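Local structure of pyruvate synthase subunit PorC (Thermotoga maritima MSB8, 2RAA) at residues M38-A42 against A168-I173; L104-L110 against T125-G129; T151-G155 against R191-R195; G155-V160 against G196-C202. The protein serves as the gamma chain of the heterotetrameric pyruvate synthase, which turns pyruvate and CoA into acetyl-CoA and CO2 while reducing ferredoxin. All blocks are in the same frame, centred on the assembly; numbering follows the deposited sequence.

Interaction 1 (M38-A42 against A168-I173)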
loop_
_atom_site.group_PDB
_atom_site.type_symbol
_atom_site.label_atom_id
_atom_site.label_comp_id
_atom_site.label_asym_id
_atom_site.label_seq_id
_atom_site.Cartn_x
_atom_site.Cartn_y
_atom_site.Cartn_z
HETATM N N MSE A 38 9.716 1.637 -2.359
HETATM C CA MSE A 38 9.525 1.625 -3.809
HETATM C C MSE A 38 8.674 2.776 -4.304
HETATM O O MSE A 38 8.921 3.374 -5.358
HETATM C CB MSE A 38 8.867 0.292 -4.191
HETATM C CG MSE A 38 9.140 -0.144 -5.601
HETATM SE SE MSE A 38 8.283 -1.825 -6.055
HETATM C CE MSE A 38 8.212 -2.816 -4.346
ATOM N N LEU A 39 7.662 3.100 -3.513
ATOM C CA LEU A 39 6.789 4.173 -3.854
ATOM C C LEU A 39 7.642 5.434 -3.786
ATOM O O LEU A 39 7.712 6.197 -4.740
ATOM C CB LEU A 39 5.641 4.216 -2.862
ATOM C CG LEU A 39 4.759 5.430 -2.993
ATOM C CD1 LEU A 39 4.228 5.518 -4.428
ATOM C CD2 LEU A 39 3.656 5.306 -1.960
ATOM N N ALA A 40 8.330 5.613 -2.657
ATOM C CA ALA A 40 9.226 6.755 -2.460
ATOM C C ALA A 40 10.215 6.829 -3.629
ATOM O O ALA A 40 10.360 7.864 -4.290
ATOM C CB ALA A 40 9.973 6.641 -1.080
ATOM N N GLU A 41 10.879 5.723 -3.898
ATOM C CA GLU A 41 11.834 5.696 -5.038
ATOM C C GLU A 41 11.203 6.121 -6.346
ATOM O O GLU A 41 11.814 6.862 -7.106
ATOM C CB GLU A 41 12.540 4.346 -5.128
ATOM C CG GLU A 41 13.781 4.341 -4.271
ATOM C CD GLU A 41 14.278 2.974 -3.875
ATOM O OE1 GLU A 41 13.786 1.951 -4.424
ATOM O OE2 GLU A 41 15.171 2.946 -2.987
ATOM N N ALA A 42 9.960 5.729 -6.584
ATOM C CA ALA A 42 9.229 6.138 -7.800
ATOM C C ALA A 42 9.021 7.629 -7.874
ATOM O O ALA A 42 9.182 8.243 -8.936
ATOM C CB ALA A 42 7.895 5.483 -7.813
ATOM N N ALA A 168 5.911 4.603 -13.413
ATOM C CA ALA A 168 7.027 4.928 -12.507
ATOM C C ALA A 168 7.395 3.758 -11.567
ATOM O O ALA A 168 8.557 3.560 -11.234
ATOM C CB ALA A 168 6.704 6.165 -11.691
ATOM N N ILE A 169 6.396 3.013 -11.136
ATOM C CA ILE A 169 6.623 1.875 -10.252
ATOM C C ILE A 169 7.096 0.711 -11.060
ATOM O O ILE A 169 7.952 -0.022 -10.625
ATOM C CB ILE A 169 5.394 1.548 -9.397
ATOM C CG1 ILE A 169 5.174 2.716 -8.439
ATOM C CG2 ILE A 169 5.601 0.210 -8.570
ATOM C CD1 ILE A 169 3.944 2.614 -7.688
ATOM N N GLU A 170 6.593 0.587 -12.278
ATOM C CA GLU A 170 7.073 -0.427 -13.160
ATOM C C GLU A 170 8.540 -0.213 -13.475
ATOM O O GLU A 170 9.316 -1.165 -13.434
ATOM C CB GLU A 170 6.230 -0.456 -14.419
ATOM C CG GLU A 170 4.802 -0.934 -14.151
ATOM C CD GLU A 170 3.929 -0.953 -15.405
ATOM O OE1 GLU A 170 4.472 -0.737 -16.519
ATOM O OE2 GLU A 170 2.703 -1.190 -15.268
ATOM N N LYS A 171 8.932 1.024 -13.777
ATOM C CA LYS A 171 10.355 1.348 -14.046
ATOM C C LYS A 171 11.205 0.900 -12.849
ATOM O O LYS A 171 12.259 0.278 -13.004
ATOM C CB LYS A 171 10.575 2.852 -14.365
ATOM C CG LYS A 171 10.275 3.262 -15.844
ATOM N N ARG A 172 10.707 1.192 -11.656
ATOM C CA ARG A 172 11.327 0.734 -10.422
ATOM C C ARG A 172 11.359 -0.784 -10.265
ATOM O O ARG A 172 12.358 -1.337 -9.803
ATOM C CB ARG A 172 10.660 1.419 -9.209
ATOM C CG ARG A 172 11.484 2.600 -8.752
ATOM C CD ARG A 172 12.596 2.034 -7.889
ATOM N NE ARG A 172 13.917 2.586 -8.147
ATOM C CZ ARG A 172 15.025 2.103 -7.578
ATOM N NH1 ARG A 172 14.975 1.069 -6.718
ATOM N NH2 ARG A 172 16.194 2.646 -7.862
ATOM N N ILE A 173 10.288 -1.471 -10.649
ATOM C CA ILE A 173 10.313 -2.941 -10.643
ATOM C C ILE A 173 11.424 -3.430 -11.576
ATOM O O ILE A 173 12.183 -4.311 -11.199
ATOM C CB ILE A 173 8.937 -3.547 -11.000
ATOM C CG1 ILE A 173 7.946 -3.295 -9.852
ATOM C CG2 ILE A 173 9.044 -5.048 -11.250
ATOM C CD1 ILE A 173 6.511 -3.721 -10.184
#

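Interaction 2 (L104-L110 against T125-G129)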
loop_
_atom_site.group_PDB
_atom_site.type_symbol
_atom_site.label_atom_id
_atom_site.label_comp_id
_atom_site.label_asym_id
_atom_site.label_seq_id
_atom_site.Cartn_x
_atom_site.Cartn_y
_atom_site.Cartn_z
ATOM N N LEU A 104 -6.910 9.548 10.501
ATOM C CA LEU A 104 -7.436 9.465 9.141
ATOM C C LEU A 104 -8.694 10.318 9.011
ATOM O O LEU A 104 -9.728 10.069 9.647
ATOM C CB LEU A 104 -7.704 8.004 8.721
ATOM C CG LEU A 104 -8.090 7.725 7.252
ATOM C CD1 LEU A 104 -7.061 8.241 6.223
ATOM C CD2 LEU A 104 -8.315 6.241 7.067
ATOM N N SER A 105 -8.587 11.332 8.173
ATOM C CA SER A 105 -9.709 12.204 7.888
ATOM C C SER A 105 -10.849 11.435 7.260
ATOM O O SER A 105 -10.698 10.280 6.886
ATOM C CB SER A 105 -9.276 13.295 6.916
ATOM O OG SER A 105 -10.392 13.941 6.351
ATOM N N GLU A 106 -11.983 12.107 7.125
ATOM C CA GLU A 106 -13.136 11.533 6.476
ATOM C C GLU A 106 -12.966 11.590 4.959
ATOM O O GLU A 106 -13.394 10.651 4.274
ATOM C CB GLU A 106 -14.431 12.222 6.934
ATOM C CG GLU A 106 -14.776 11.965 8.424
ATOM C CD GLU A 106 -15.321 10.556 8.696
ATOM O OE1 GLU A 106 -16.523 10.319 8.406
ATOM O OE2 GLU A 106 -14.557 9.710 9.233
ATOM N N ASP A 107 -12.329 12.643 4.422
ATOM C CA ASP A 107 -12.049 12.651 2.961
ATOM C C ASP A 107 -10.802 11.811 2.578
ATOM O O ASP A 107 -10.375 11.848 1.436
ATOM C CB ASP A 107 -12.154 14.053 2.231
ATOM C CG ASP A 107 -11.306 15.187 2.854
ATOM O OD1 ASP A 107 -10.208 14.922 3.385
ATOM O OD2 ASP A 107 -11.735 16.376 2.764
ATOM N N GLY A 108 -10.290 11.006 3.517
ATOM C CA GLY A 108 -9.141 10.130 3.284
ATOM C C GLY A 108 -9.557 8.724 2.882
ATOM O O GLY A 108 -10.751 8.444 2.820
ATOM N N ILE A 109 -8.574 7.835 2.645
ATOM C CA ILE A 109 -8.833 6.480 2.151
ATOM C C ILE A 109 -8.277 5.426 3.059
ATOM O O ILE A 109 -7.173 5.532 3.543
ATOM C CB ILE A 109 -8.197 6.236 0.740
ATOM C CG1 ILE A 109 -8.835 7.173 -0.289
ATOM C CG2 ILE A 109 -8.341 4.775 0.299
ATOM C CD1 ILE A 109 -8.317 7.015 -1.709
ATOM N N LEU A 110 -9.053 4.381 3.264
ATOM C CA LEU A 110 -8.581 3.209 3.971
ATOM C C LEU A 110 -8.515 2.126 2.899
ATOM O O LEU A 110 -9.524 1.767 2.303
ATOM C CB LEU A 110 -9.513 2.845 5.108
ATOM C CG LEU A 110 -9.287 1.560 5.866
ATOM C CD1 LEU A 110 -7.858 1.434 6.395
ATOM C CD2 LEU A 110 -10.319 1.513 6.998
ATOM N N THR A 125 -13.113 -1.187 12.098
ATOM C CA THR A 125 -12.384 0.068 12.283
ATOM C C THR A 125 -13.228 1.233 12.792
ATOM O O THR A 125 -12.752 2.057 13.587
ATOM C CB THR A 125 -11.761 0.536 10.952
ATOM O OG1 THR A 125 -12.804 0.752 9.990
ATOM C CG2 THR A 125 -10.739 -0.490 10.427
ATOM N N GLY A 126 -14.464 1.314 12.314
ATOM C CA GLY A 126 -15.344 2.442 12.624
ATOM C C GLY A 126 -15.067 3.613 11.686
ATOM O O GLY A 126 -15.391 4.775 11.986
ATOM N N PHE A 127 -14.468 3.306 10.541
ATOM C CA PHE A 127 -14.169 4.305 9.554
ATOM C C PHE A 127 -15.321 4.508 8.557
ATOM O O PHE A 127 -15.659 3.625 7.748
ATOM C CB PHE A 127 -12.883 3.944 8.802
ATOM C CG PHE A 127 -12.425 5.026 7.878
ATOM C CD1 PHE A 127 -11.987 6.239 8.394
ATOM C CD2 PHE A 127 -12.470 4.859 6.504
ATOM C CE1 PHE A 127 -11.594 7.264 7.553
ATOM C CE2 PHE A 127 -12.077 5.876 5.648
ATOM C CZ PHE A 127 -11.637 7.082 6.168
ATOM N N ASN A 128 -15.942 5.676 8.648
ATOM C CA ASN A 128 -16.866 6.148 7.623
ATOM C C ASN A 128 -15.900 6.929 6.763
ATOM O O ASN A 128 -15.010 7.580 7.302
ATOM C CB ASN A 128 -17.926 7.036 8.234
ATOM C CG ASN A 128 -18.608 6.375 9.414
ATOM O OD1 ASN A 128 -18.391 6.772 10.562
ATOM N ND2 ASN A 128 -19.397 5.327 9.146
ATOM N N GLY A 129 -16.027 6.853 5.445
ATOM C CA GLY A 129 -14.999 7.412 4.542
ATOM C C GLY A 129 -14.718 6.366 3.493
ATOM O O GLY A 129 -15.114 5.224 3.659
#

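Interaction 3 (T151-G155 against R191-R195)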
loop_
_atom_site.group_PDB
_atom_site.type_symbol
_atom_site.label_atom_id
_atom_site.label_comp_id
_atom_site.label_asym_id
_atom_site.label_seq_id
_atom_site.Cartn_x
_atom_site.Cartn_y
_atom_site.Cartn_z
ATOM N N THR A 151 3.097 -5.819 -3.622
ATOM C CA THR A 151 3.099 -5.228 -4.967
ATOM C C THR A 151 1.697 -4.946 -5.487
ATOM O O THR A 151 1.435 -3.854 -6.016
ATOM C CB THR A 151 3.922 -6.026 -5.969
ATOM O OG1 THR A 151 5.273 -6.096 -5.505
ATOM C CG2 THR A 151 3.940 -5.337 -7.372
ATOM N N PRO A 152 0.776 -5.902 -5.356
ATOM C CA PRO A 152 -0.588 -5.515 -5.710
ATOM C C PRO A 152 -1.143 -4.389 -4.843
ATOM O O PRO A 152 -1.936 -3.570 -5.322
ATOM C CB PRO A 152 -1.381 -6.810 -5.506
ATOM C CG PRO A 152 -0.364 -7.912 -5.658
ATOM C CD PRO A 152 0.862 -7.329 -4.980
HETATM N N MSE A 153 -0.759 -4.317 -3.574
HETATM C CA MSE A 153 -1.233 -3.207 -2.731
HETATM C C MSE A 153 -0.678 -1.875 -3.256
HETATM O O MSE A 153 -1.370 -0.842 -3.278
HETATM C CB MSE A 153 -0.885 -3.425 -1.274
HETATM C CG MSE A 153 -1.669 -4.547 -0.630
HETATM SE SE MSE A 153 -3.565 -4.267 -0.556
HETATM C CE MSE A 153 -3.635 -3.106 1.068
ATOM N N LEU A 154 0.566 -1.891 -3.707
ATOM C CA LEU A 154 1.092 -0.693 -4.355
ATOM C C LEU A 154 0.282 -0.296 -5.552
ATOM O O LEU A 154 0.001 0.873 -5.755
ATOM C CB LEU A 154 2.517 -0.929 -4.831
ATOM C CG LEU A 154 3.599 -0.262 -4.042
ATOM C CD1 LEU A 154 4.876 -0.678 -4.687
ATOM C CD2 LEU A 154 3.360 1.230 -4.152
ATOM N N GLY A 155 -0.022 -1.248 -6.415
ATOM C CA GLY A 155 -0.817 -0.946 -7.601
ATOM C C GLY A 155 -2.189 -0.416 -7.247
ATOM O O GLY A 155 -2.667 0.579 -7.800
ATOM N N ARG A 191 2.904 -7.597 -13.631
ATOM C CA ARG A 191 1.523 -8.060 -13.714
ATOM C C ARG A 191 0.861 -7.989 -12.353
ATOM O O ARG A 191 -0.294 -7.650 -12.249
ATOM C CB ARG A 191 1.442 -9.484 -14.205
ATOM C CG ARG A 191 1.675 -9.641 -15.674
ATOM C CD ARG A 191 1.253 -11.040 -16.119
ATOM N NE ARG A 191 2.237 -12.075 -15.789
ATOM C CZ ARG A 191 3.314 -12.335 -16.525
ATOM N NH1 ARG A 191 3.563 -11.631 -17.624
ATOM N NH2 ARG A 191 4.155 -13.294 -16.159
ATOM N N ALA A 192 1.590 -8.343 -11.312
ATOM C CA ALA A 192 1.043 -8.282 -9.957
ATOM C C ALA A 192 0.674 -6.830 -9.632
ATOM O O ALA A 192 -0.391 -6.558 -9.080
ATOM C CB ALA A 192 2.039 -8.875 -8.948
ATOM N N LEU A 193 1.521 -5.880 -10.035
ATOM C CA LEU A 193 1.234 -4.470 -9.780
ATOM C C LEU A 193 -0.015 -4.044 -10.567
ATOM O O LEU A 193 -0.945 -3.522 -9.991
ATOM C CB LEU A 193 2.442 -3.589 -10.092
ATOM C CG LEU A 193 2.223 -2.074 -9.938
ATOM C CD1 LEU A 193 2.356 -1.563 -8.467
ATOM C CD2 LEU A 193 3.192 -1.383 -10.838
ATOM N N ARG A 194 -0.033 -4.338 -11.867
ATOM C CA ARG A 194 -1.150 -4.013 -12.730
ATOM C C ARG A 194 -2.472 -4.600 -12.250
ATOM O O ARG A 194 -3.469 -3.891 -12.241
ATOM C CB ARG A 194 -0.885 -4.498 -14.148
ATOM C CG ARG A 194 0.255 -3.776 -14.876
ATOM C CD ARG A 194 0.218 -4.090 -16.376
ATOM N NE ARG A 194 1.550 -4.182 -16.995
ATOM C CZ ARG A 194 2.133 -5.308 -17.437
ATOM N NH1 ARG A 194 1.527 -6.499 -17.356
ATOM N NH2 ARG A 194 3.346 -5.242 -17.988
ATOM N N ARG A 195 -2.490 -5.889 -11.884
ATOM C CA ARG A 195 -3.706 -6.498 -11.408
ATOM C C ARG A 195 -4.222 -5.901 -10.091
ATOM O O ARG A 195 -5.438 -5.891 -9.866
ATOM C CB ARG A 195 -3.592 -8.043 -11.330
ATOM C CG ARG A 195 -3.866 -8.760 -12.696
ATOM C CD ARG A 195 -4.063 -10.272 -12.502
ATOM N NE ARG A 195 -5.226 -10.600 -11.646
ATOM C CZ ARG A 195 -5.400 -11.765 -11.007
ATOM N NH1 ARG A 195 -4.468 -12.700 -11.099
ATOM N NH2 ARG A 195 -6.477 -11.981 -10.232
#

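Interaction 4 (G155-V160 against G196-C202)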
loop_
_atom_site.group_PDB
_atom_site.type_symbol
_atom_site.label_atom_id
_atom_site.label_comp_id
_atom_site.label_asym_id
_atom_site.label_seq_id
_atom_site.Cartn_x
_atom_site.Cartn_y
_atom_site.Cartn_z
ATOM N N GLY A 155 -0.022 -1.248 -6.415
ATOM C CA GLY A 155 -0.817 -0.946 -7.601
ATOM C C GLY A 155 -2.189 -0.416 -7.247
ATOM O O GLY A 155 -2.667 0.579 -7.800
ATOM N N ALA A 156 -2.848 -1.079 -6.324
ATOM C CA ALA A 156 -4.103 -0.563 -5.736
ATOM C C ALA A 156 -3.955 0.862 -5.256
ATOM O O ALA A 156 -4.796 1.696 -5.521
ATOM C CB ALA A 156 -4.568 -1.421 -4.611
ATOM N N LEU A 157 -2.870 1.141 -4.548
ATOM C CA LEU A 157 -2.610 2.488 -4.020
ATOM C C LEU A 157 -2.526 3.552 -5.089
ATOM O O LEU A 157 -3.065 4.662 -4.942
ATOM C CB LEU A 157 -1.283 2.479 -3.273
ATOM C CG LEU A 157 -0.910 3.716 -2.450
ATOM C CD1 LEU A 157 -1.990 4.119 -1.418
ATOM C CD2 LEU A 157 0.401 3.389 -1.826
ATOM N N VAL A 158 -1.763 3.229 -6.126
ATOM C CA VAL A 158 -1.566 4.122 -7.232
ATOM C C VAL A 158 -2.899 4.369 -7.896
ATOM O O VAL A 158 -3.239 5.497 -8.212
ATOM C CB VAL A 158 -0.557 3.539 -8.209
ATOM C CG1 VAL A 158 -0.686 4.217 -9.601
ATOM C CG2 VAL A 158 0.832 3.658 -7.596
ATOM N N ARG A 159 -3.668 3.306 -8.077
ATOM C CA ARG A 159 -4.998 3.423 -8.635
ATOM C C ARG A 159 -5.912 4.338 -7.807
ATOM O O ARG A 159 -6.462 5.300 -8.360
ATOM C CB ARG A 159 -5.597 2.050 -8.838
ATOM C CG ARG A 159 -7.029 2.004 -9.336
ATOM C CD ARG A 159 -7.149 2.335 -10.816
ATOM N NE ARG A 159 -8.553 2.366 -11.192
ATOM C CZ ARG A 159 -9.285 1.318 -11.567
ATOM N NH1 ARG A 159 -8.770 0.097 -11.662
ATOM N NH2 ARG A 159 -10.561 1.498 -11.858
ATOM N N VAL A 160 -6.050 4.124 -6.502
ATOM C CA VAL A 160 -7.017 4.952 -5.716
ATOM C C VAL A 160 -6.570 6.333 -5.303
ATOM O O VAL A 160 -7.400 7.133 -4.898
ATOM C CB VAL A 160 -7.502 4.244 -4.441
ATOM C CG1 VAL A 160 -7.963 2.854 -4.792
ATOM C CG2 VAL A 160 -6.376 4.232 -3.334
ATOM N N GLY A 196 -3.351 -5.433 -9.188
ATOM C CA GLY A 196 -3.854 -4.714 -7.995
ATOM C C GLY A 196 -4.433 -3.354 -8.446
ATOM O O GLY A 196 -5.426 -2.860 -7.907
ATOM N N TYR A 197 -3.798 -2.743 -9.427
ATOM C CA TYR A 197 -4.270 -1.453 -9.978
ATOM C C TYR A 197 -5.667 -1.625 -10.539
ATOM O O TYR A 197 -6.580 -0.928 -10.121
ATOM C CB TYR A 197 -3.331 -0.961 -11.064
ATOM C CG TYR A 197 -3.732 0.336 -11.737
ATOM C CD1 TYR A 197 -4.586 0.327 -12.817
ATOM C CD2 TYR A 197 -3.221 1.551 -11.317
ATOM C CE1 TYR A 197 -4.946 1.493 -13.475
ATOM C CE2 TYR A 197 -3.574 2.738 -11.958
ATOM C CZ TYR A 197 -4.452 2.701 -13.045
ATOM O OH TYR A 197 -4.841 3.865 -13.727
ATOM N N GLU A 198 -5.835 -2.616 -11.418
ATOM C CA GLU A 198 -7.124 -2.929 -12.059
ATOM C C GLU A 198 -8.240 -3.396 -11.149
ATOM O O GLU A 198 -9.381 -2.982 -11.312
ATOM C CB GLU A 198 -6.907 -4.021 -13.096
ATOM C CG GLU A 198 -6.182 -3.526 -14.328
ATOM C CD GLU A 198 -5.505 -4.614 -15.130
ATOM O OE1 GLU A 198 -5.724 -5.845 -14.884
ATOM O OE2 GLU A 198 -4.729 -4.200 -16.021
ATOM N N GLU A 199 -7.913 -4.265 -10.191
ATOM C CA GLU A 199 -8.927 -4.954 -9.419
ATOM C C GLU A 199 -9.390 -4.341 -8.110
ATOM O O GLU A 199 -10.365 -4.790 -7.548
ATOM C CB GLU A 199 -8.485 -6.401 -9.239
ATOM C CG GLU A 199 -8.895 -7.228 -10.466
ATOM C CD GLU A 199 -7.861 -8.227 -10.930
ATOM O OE1 GLU A 199 -7.480 -9.122 -10.125
ATOM O OE2 GLU A 199 -7.462 -8.123 -12.124
ATOM N N VAL A 200 -8.727 -3.311 -7.618
ATOM C CA VAL A 200 -9.152 -2.715 -6.357
ATOM C C VAL A 200 -10.591 -2.186 -6.511
ATOM O O VAL A 200 -10.915 -1.635 -7.556
ATOM C CB VAL A 200 -8.209 -1.573 -5.943
ATOM C CG1 VAL A 200 -8.123 -0.485 -7.059
ATOM C CG2 VAL A 200 -8.636 -0.985 -4.581
ATOM N N LYS A 201 -11.452 -2.359 -5.498
ATOM C CA LYS A 201 -12.822 -1.831 -5.558
ATOM C C LYS A 201 -13.079 -0.878 -4.411
ATOM O O LYS A 201 -12.634 -1.111 -3.296
ATOM C CB LYS A 201 -13.876 -2.947 -5.509
ATOM C CG LYS A 201 -13.752 -4.032 -6.574
ATOM C CD LYS A 201 -13.952 -3.517 -7.998
ATOM C CE LYS A 201 -13.797 -4.672 -9.016
ATOM N NZ LYS A 201 -13.859 -4.197 -10.436
ATOM N N CYS A 202 -13.846 0.176 -4.691
ATOM C CA CYS A 202 -14.110 1.220 -3.719
ATOM C C CYS A 202 -15.568 1.452 -3.284
ATOM O O CYS A 202 -16.512 1.334 -4.058
ATOM C CB CYS A 202 -13.542 2.534 -4.250
ATOM S SG CYS A 202 -11.776 2.535 -4.209
#

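Interaction 1 (M38-A42 against A168-I173)
Glu-41 and Arg-172 supply the polar part of this meeting of two helices. OE1 of Glu-41 lies 2.7 Å from NH1 of Arg-172 in a salt bridge, yet the groups are not coplanar: carboxylate and guanidinium planes are 54° apart, and CD of Glu-41 sits over one face of the guanidinium, near its rim. The arginine is kinked at chi2 and chi3 and leans on its partner, its CD 3.6 Å from CB of Glu-41. Its NE pairs with Glu-45, so one long cation serves two acids of helix 32-45.

The apolar part lies deeper. Met-38, a selenomethionine, has CG anti to the backbone N (chi1 -155°), and its flexible chain carries SE to 4.1 Å from CG1 of Ile-173 and 4.2 Å from CG2 of Ile-169. Ala-42 is short enough to let the backbones close in: its CB touches CG1 of Ile-169 at 3.9 Å and CB of Ala-168 at 4.1 Å. Ile-169 also packs on Leu-154 and Val-158 of helix 150-161.

With the segment axes 8.9 Å apart and crossing at 111°, this is helix-on-helix packing of an alpha/beta fold, with a salt bridge at the margin of an apolar core.

Interaction 2 (L104-L110 against T125-G129)
Thr-125 and Leu-110 reach toward each other tip to tip, CD2 of the leucine 4.0 Å from OG1 of the threonine and also against its methyl. OG1 of Thr-125 is turned between the backbone N and carbonyl carbon (chi1 61°), where it bonds to Val-121 O in helix 118-125 and accepts a hydrogen bond from N of Phe-127 at 3.1 Å, closing an ST turn. Gly-126, with positive phi, swings the chain off the helix.

Phe-127 fills the middle of the contact. CD2 of Leu-104 stands over one ring face, 3.7 Å from the centroid, a CH-pi contact, while Gly-129 N lies over the other. The ring's electropositive edge suits two carbonyls: Ser-105 O is 3.2 Å from CE1, and Gly-108 O faces CZ. CB of Leu-110 comes obliquely to within 3.8 Å of CD2. Replacing the ring with the methyl of an alanine is likely to open a gap between Leu-104 and Leu-110 and take the C-H neighbours from both carbonyls.

Asn-128 runs beside Glu-106 at the solvent side, its CB 3.6 Å from OE1 of that glutamate. Gly-129 then runs close to the 104-110 turn, its CA 3.6 Å from Glu-106 O; a side chain there would collide with CZ of Phe-127.

The contact sets the loop entering strand 109-113 against the one leading from helix 118-125 into parallel strand 130-134, at the starting ends of two strands joined by a beta-alpha-beta crossover.

Interaction 3 (T151-G155 against R191-R195)
This is close, buried packing of two helices, 150-161 and 183-199, in the core on one side of the sheet, with the segment axes only 6.9 Å apart and inclined at 44°. Gly-155 and Ala-192 are small enough to allow this closeness, and the compact ring of Pro-152 and the short Thr-151 fit beside them. CA of Pro-152 is just 4.6 Å from CA of Leu-193.

Backbone meets backbone directly. Gly-155 CA donates a nearly straight CA-H...O contact to Leu-193 O (3.5 Å, 168° at the hydrogen), and Pro-152 CA makes a more bent one with Ala-192 O at 3.5 Å. A side chain on Gly-155 would run into Leu-193 O. The proline ring adds CG against CB of Ala-192, 4.2 Å away.

Leu-193 is the chief side chain. With CG anti to the backbone N (chi1 177°), it brings CD1 against the glycine backbone, 3.2 Å from Gly-155 N, and against CB of Leu-154 at 3.7 Å. Thr-151 crosses it at about a right angle, its methyl CG2 3.6 Å from CB of Leu-193. On the far side of the second helix, Arg-191 is salt-bridged to Glu-143.

The contact therefore rests on fitted shapes and weak CA-H...O attractions, a chemistry that demands exact spacing and would tolerate bulk poorly.

Interaction 4 (G155-V160 against G196-C202)
Gly-155 and Tyr-197 bring their CA atoms to 4.2 Å, and the two backbones touch without side chains between them. Tyr-197 CA offers its hydrogen to Gly-155 O at 3.4 Å, and Ala-156 CA does the same to Gly-196 O at 3.4 Å. Gly-155 makes room, since a CB there would press on Tyr-197 N, and Gly-196 likewise adds no side chain to the interface. This is helix-helix packing in an alpha/beta fold: helix 183-199 ends against helix 150-161, Val-200 leaves the helical course, and strand 201-202 joins the sheet antiparallel to strand 130-134.

Arg-159 dominates the side chains. Bent at chi2, it lays its aliphatic part across Tyr-197, CD standing 3.5 Å from the ring centroid and 13° off the normal, a CH-pi contact. The guanidinium itself is turned 41° from the ring and moves on to the helix end, where NH1 donates to Tyr-197 O at 2.9 Å and, weakly, to Glu-198 O. These carbonyls lie at the C-terminal end of helix 183-199, whose partial negative charge would probably favour a cation. CG1 of Val-158 meets the ring edge near CE2. With an alanine in place of Tyr-197 the methylenes of Arg-159 would lose their aromatic platform, and the guanidinium is likely to be freer to drift from the carbonyls.

Val-200, beta-branched and compact, fills the angle as the chain turns toward the strand: CB lies 3.9 Å from CB of Ala-156, and CG1 is 3.5 Å from CG of Arg-159. Beyond it, CG1 of Val-160 rests 3.9 Å from SG of Cys-202, the sulfur that is disulfide-bonded to Cys-132.

From the N terminus, helix 32-45 opens interaction 1, whose long loop closes only at helix 166-176. Nested inside it, interaction 2 closes the short crossover between strands 109-113 and 130-134. Interactions 3 and 4 then open on helix 150-161, still within that loop, and close beyond it on helix 183-199 and strand 201-202; both therefore cross interaction 1, and they cross each other while sharing Gly-155. Ile-169 of interaction 1 also meets Leu-193, tying it to interaction 3. At the sheet, Ile-109 packs on Val-160, linking interactions 2 and 4. Together they bind the N-terminal helix, the C-terminal helices and the strands into one unit.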